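Local coordinates for protein aldehyde dehydrogenase (Staphylococcus aureus, PDB 6K10) that oxidises the carotenoid aldehyde 4,4'-diaponeurosporen-4-al to 4,4'-diaponeurosporenoic acid with NAD+ in the biosynthesis of staphyloxanthin, a pigment that protects against oxidative stress, at residues S49-L52 / E53-T57; R291-N294 / L295-H299. The protein carries 1 engineered substitution. All blocks are in the same frame, centred on the assembly; numbering follows the deposited sequence.

Contact 1 (S49-L52 / E53-T57); sequences SDIL and EALYT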
loop_
_atom_site.group_PDB
_atom_site.type_symbol
_atom_site.label_atom_id
_atom_site.label_comp_id
_atom_site.label_asym_id
_atom_site.label_seq_id
_atom_site.Cartn_x
_atom_site.Cartn_y
_atom_site.Cartn_z
ATOM N N SER A 49 -31.678 -14.614 -9.139
ATOM C CA SER A 49 -32.526 -14.283 -10.278
ATOM C C SER A 49 -32.661 -12.773 -10.450
ATOM O O SER A 49 -32.597 -12.262 -11.574
ATOM C CB SER A 49 -33.902 -14.929 -10.116
ATOM O OG SER A 49 -34.532 -15.087 -11.374
ATOM N N ASP A 50 -32.843 -12.045 -9.345
ATOM C CA ASP A 50 -32.980 -10.594 -9.429
ATOM C C ASP A 50 -31.685 -9.932 -9.878
ATOM O O ASP A 50 -31.722 -8.922 -10.592
ATOM C CB ASP A 50 -33.425 -10.027 -8.079
ATOM C CG ASP A 50 -34.457 -10.900 -7.391
ATOM O OD1 ASP A 50 -34.089 -11.981 -6.880
ATOM O OD2 ASP A 50 -35.642 -10.508 -7.361
ATOM N N ILE A 51 -30.537 -10.474 -9.470
ATOM C CA ILE A 51 -29.259 -9.920 -9.912
ATOM C C ILE A 51 -29.086 -10.123 -11.412
ATOM O O ILE A 51 -28.684 -9.206 -12.136
ATOM C CB ILE A 51 -28.098 -10.547 -9.122
ATOM C CG1 ILE A 51 -28.252 -10.261 -7.629
ATOM C CG2 ILE A 51 -26.767 -10.008 -9.622
ATOM C CD1 ILE A 51 -27.456 -11.201 -6.751
ATOM N N LEU A 52 -29.379 -11.334 -11.898
ATOM C CA LEU A 52 -29.290 -11.596 -13.331
ATOM C C LEU A 52 -30.232 -10.695 -14.118
ATOM O O LEU A 52 -29.868 -10.182 -15.182
ATOM C CB LEU A 52 -29.595 -13.068 -13.621
ATOM C CG LEU A 52 -28.581 -14.113 -13.151
ATOM C CD1 LEU A 52 -29.131 -15.518 -13.358
ATOM C CD2 LEU A 52 -27.259 -13.947 -13.884
ATOM N N GLU A 53 -31.450 -10.489 -13.609
ATOM C CA GLU A 53 -32.400 -9.610 -14.286
ATOM C C GLU A 53 -31.881 -8.180 -14.341
ATOM O O GLU A 53 -31.967 -7.514 -15.379
ATOM C CB GLU A 53 -33.755 -9.655 -13.580
ATOM C CG GLU A 53 -34.610 -10.860 -13.920
ATOM C CD GLU A 53 -35.522 -11.264 -12.776
ATOM O OE1 GLU A 53 -36.153 -10.370 -12.173
ATOM O OE2 GLU A 53 -35.617 -12.475 -12.487
ATOM N N ALA A 54 -31.343 -7.690 -13.222
ATOM C CA ALA A 54 -30.854 -6.316 -13.168
ATOM C C ALA A 54 -29.659 -6.116 -14.092
ATOM O O ALA A 54 -29.573 -5.099 -14.793
ATOM C CB ALA A 54 -30.494 -5.949 -11.729
ATOM N N LEU A 55 -28.724 -7.069 -14.104
ATOM C CA LEU A 55 -27.589 -6.983 -15.015
ATOM C C LEU A 55 -28.051 -7.017 -16.466
ATOM O O LEU A 55 -27.475 -6.341 -17.328
ATOM C CB LEU A 55 -26.607 -8.121 -14.735
ATOM C CG LEU A 55 -25.865 -8.032 -13.401
ATOM C CD1 LEU A 55 -25.189 -9.354 -13.061
ATOM C CD2 LEU A 55 -24.850 -6.904 -13.445
ATOM N N TYR A 56 -29.095 -7.792 -16.751
ATOM C CA TYR A 56 -29.611 -7.872 -18.112
ATOM C C TYR A 56 -30.256 -6.558 -18.536
ATOM O O TYR A 56 -30.008 -6.058 -19.638
ATOM C CB TYR A 56 -30.614 -9.017 -18.221
ATOM C CG TYR A 56 -31.175 -9.196 -19.608
ATOM C CD1 TYR A 56 -30.405 -9.756 -20.619
ATOM C CD2 TYR A 56 -32.470 -8.798 -19.910
ATOM C CE1 TYR A 56 -30.912 -9.921 -21.890
ATOM C CE2 TYR A 56 -32.986 -8.958 -21.181
ATOM C CZ TYR A 56 -32.203 -9.521 -22.166
ATOM O OH TYR A 56 -32.709 -9.684 -23.435
ATOM N N THR A 57 -31.094 -5.984 -17.672
ATOM C CA THR A 57 -31.817 -4.776 -18.053
ATOM C C THR A 57 -30.876 -3.584 -18.187
ATOM O O THR A 57 -31.033 -2.763 -19.100
ATOM C CB THR A 57 -32.922 -4.486 -17.036
ATOM O OG1 THR A 57 -33.839 -5.587 -17.000
ATOM C CG2 THR A 57 -33.680 -3.222 -17.415
#

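Contact 2 (R291-N294 / L295-H299); sequences RIVN and LKHYH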
loop_
_atom_site.group_PDB
_atom_site.type_symbol
_atom_site.label_atom_id
_atom_site.label_comp_id
_atom_site.label_asym_id
_atom_site.label_seq_id
_atom_site.Cartn_x
_atom_site.Cartn_y
_atom_site.Cartn_z
ATOM N N ARG A 291 -24.735 -4.616 -24.218
ATOM C CA ARG A 291 -25.170 -3.300 -24.660
ATOM C C ARG A 291 -24.485 -2.220 -23.830
ATOM O O ARG A 291 -23.937 -2.484 -22.758
ATOM C CB ARG A 291 -26.694 -3.149 -24.549
ATOM C CG ARG A 291 -27.486 -4.145 -25.384
ATOM C CD ARG A 291 -27.310 -3.870 -26.864
ATOM N NE ARG A 291 -28.147 -4.725 -27.703
ATOM C CZ ARG A 291 -27.775 -5.915 -28.163
ATOM N NH1 ARG A 291 -26.575 -6.399 -27.869
ATOM N NH2 ARG A 291 -28.602 -6.619 -28.925
ATOM N N ILE A 292 -24.540 -0.990 -24.335
ATOM C CA ILE A 292 -23.904 0.142 -23.669
ATOM C C ILE A 292 -24.760 0.584 -22.487
ATOM O O ILE A 292 -25.994 0.524 -22.531
ATOM C CB ILE A 292 -23.668 1.288 -24.675
ATOM C CG1 ILE A 292 -22.944 0.758 -25.917
ATOM C CG2 ILE A 292 -22.853 2.404 -24.045
ATOM C CD1 ILE A 292 -21.639 0.036 -25.609
ATOM N N VAL A 293 -24.098 1.047 -21.419
ATOM C CA VAL A 293 -24.770 1.229 -20.130
ATOM C C VAL A 293 -25.895 2.255 -20.227
ATOM O O VAL A 293 -26.996 2.032 -19.708
ATOM C CB VAL A 293 -23.752 1.611 -19.038
ATOM C CG1 VAL A 293 -22.980 2.875 -19.415
ATOM C CG2 VAL A 293 -24.453 1.787 -17.694
ATOM N N ASN A 294 -25.646 3.393 -20.874
ATOM C CA ASN A 294 -26.637 4.459 -20.928
ATOM C C ASN A 294 -26.447 5.267 -22.207
ATOM O O ASN A 294 -25.529 5.021 -22.994
ATOM C CB ASN A 294 -26.574 5.339 -19.669
ATOM C CG ASN A 294 -25.295 6.162 -19.571
ATOM O OD1 ASN A 294 -24.395 6.058 -20.406
ATOM N ND2 ASN A 294 -25.214 6.990 -18.535
ATOM N N LEU A 295 -27.331 6.248 -22.403
ATOM C CA LEU A 295 -27.319 7.029 -23.636
ATOM C C LEU A 295 -26.100 7.935 -23.730
ATOM O O LEU A 295 -25.617 8.201 -24.837
ATOM C CB LEU A 295 -28.602 7.851 -23.744
ATOM C CG LEU A 295 -29.809 7.039 -24.208
ATOM C CD1 LEU A 295 -31.079 7.867 -24.127
ATOM C CD2 LEU A 295 -29.586 6.521 -25.626
ATOM N N LYS A 296 -25.592 8.424 -22.596
ATOM C CA LYS A 296 -24.408 9.277 -22.632
ATOM C C LYS A 296 -23.203 8.515 -23.170
ATOM O O LYS A 296 -22.503 8.992 -24.069
ATOM C CB LYS A 296 -24.114 9.839 -21.241
ATOM C CG LYS A 296 -22.798 10.601 -21.158
ATOM C CD LYS A 296 -22.762 11.744 -22.162
ATOM C CE LYS A 296 -21.515 12.593 -21.997
ATOM N NZ LYS A 296 -21.433 13.655 -23.039
ATOM N N HIS A 297 -22.947 7.321 -22.631
ATOM C CA HIS A 297 -21.823 6.529 -23.119
ATOM C C HIS A 297 -22.079 6.000 -24.523
ATOM O O HIS A 297 -21.136 5.849 -25.308
ATOM C CB HIS A 297 -21.531 5.379 -22.157
ATOM C CG HIS A 297 -20.730 5.785 -20.959
ATOM N ND1 HIS A 297 -19.416 6.193 -21.047
ATOM C CD2 HIS A 297 -21.058 5.852 -19.648
ATOM C CE1 HIS A 297 -18.968 6.490 -19.841
ATOM N NE2 HIS A 297 -19.945 6.291 -18.973
ATOM N N TYR A 298 -23.339 5.714 -24.855
ATOM C CA TYR A 298 -23.669 5.312 -26.217
ATOM C C TYR A 298 -23.308 6.412 -27.209
ATOM O O TYR A 298 -22.698 6.149 -28.252
ATOM C CB TYR A 298 -25.153 4.955 -26.315
ATOM C CG TYR A 298 -25.626 4.740 -27.735
ATOM C CD1 TYR A 298 -25.507 3.499 -28.347
ATOM C CD2 TYR A 298 -26.189 5.780 -28.465
ATOM C CE1 TYR A 298 -25.933 3.302 -29.646
ATOM C CE2 TYR A 298 -26.615 5.592 -29.762
ATOM C CZ TYR A 298 -26.486 4.353 -30.348
ATOM O OH TYR A 298 -26.915 4.170 -31.640
ATOM N N HIS A 299 -23.677 7.655 -26.897
ATOM C CA HIS A 299 -23.370 8.762 -27.798
ATOM C C HIS A 299 -21.883 9.087 -27.800
ATOM O O HIS A 299 -21.346 9.516 -28.827
ATOM C CB HIS A 299 -24.192 9.991 -27.411
ATOM C CG HIS A 299 -25.643 9.872 -27.756
ATOM N ND1 HIS A 299 -26.645 10.332 -26.928
ATOM C CD2 HIS A 299 -26.261 9.348 -28.840
ATOM C CE1 HIS A 299 -27.818 10.093 -27.487
ATOM N NE2 HIS A 299 -27.613 9.497 -28.648
#

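Contact 1 (S49-L52 / E53-T57)
S49 and E53, one helical turn apart, are joined twice, once through their backbones and once through their side chains. In the polar pairing the hydroxyl OG of S49 donates to OE2 of E53 at 3.0 Å and meets that oxygen nearly head-on along its C-O bond. The serine torsion (chi1 -157°) carries OG away from its own backbone N, while the glutamate chain, extended beyond CG, runs back along the preceding turn and brings its carboxylate beside S49. OE2 then also lies 3.2 Å from S49 O; these are two acceptors, not a hydrogen bond, and the bond from OG may compensate for their closeness. D50 adds a second acidic group, its OD2 4.8 Å from E53 OE1, which may slightly raise the pKa of either; D50, in the first turn of helix 48-59, is probably favoured by the helix dipole.

The backbone bonds are those of a regular alpha-helix. Amide N of E53 reaches S49 O at 2.9 Å, and A54, L55 and Y56 bond in the same way to D50, I51 and L52. T57 extends the series to E53 O and returns its OG1 to that same oxygen at 3.1 Å, from 36° above the carbonyl plane, so that two donors grip one acceptor.

Apolar contact is confined to I51 and L55, side by side and pointing the same way, with CG2 of I51 3.8 Å from CD1 of L55. Branched aliphatic side chains suit this buried ridge. The buried side of helix 48-59 faces two others: I51, L52 and L55 rest on helix 63-89 through I71, A66 and E70, while the small A54 lies against N152, V153 and V156 of helix 151-164.

Contact 2 (R291-N294 / L295-H299)
The imidazole of H297 has the amide oxygen OD1 of N294 at its edge, near the ring plane and 3.4 Å from CD2, the amide being turned 29° from the ring. Methyl CG1 of V293 approaches the same CD2 obliquely, at 3.6 Å. The ring also meets that of F121, and its ND1 is hydrogen-bonded to R300. On the Y298 ring, I292 CG1 lies at the edge, near the plane, and H299 NE2 is likewise at the edge.

The amide oxygen is positioned chiefly by its bond to the backbone: N294 OD1 accepts from H297 N at 2.9 Å in a nearly straight bond (170°). A chi1 of 68° sets CG of N294 between the backbone N and the carbonyl carbon, swinging the short amide over the first turn, where its oxygen can meet an N-H that has no earlier helical carbonyl to use. N294 O in turn accepts from Y298 N at 3.0 Å, opening the regular helical series.

I292 packs against the first turn of the helix: its CG2 lies 3.4 Å from Y298 N and 3.8 Å from H297 CB, and both I292 and Y298 continue onto I325 of strand 324-330. Asparagine suits the N-cap because its side chain is short and carries an acceptor; here it caps helix 295-307 where the preceding loop turns into it.

Contact 1 lies within helix 48-59 and contact 2 at the start of helix 295-307, far apart in sequence yet with centres about 18 Å apart and nearest atoms about 6 Å apart. They do not touch directly, but L59, at the end of the first helix, is backbone-bonded to R291. One loop serves both: P124 and F125 meet L55 and I51, while F121 of the same loop touches V293. Both contacts lie away from the predicted active-site residues E217 and S251, the latter an engineered residue here. Q249, bonded to R291 O and V293 N, stands two residues before S251 in the chain.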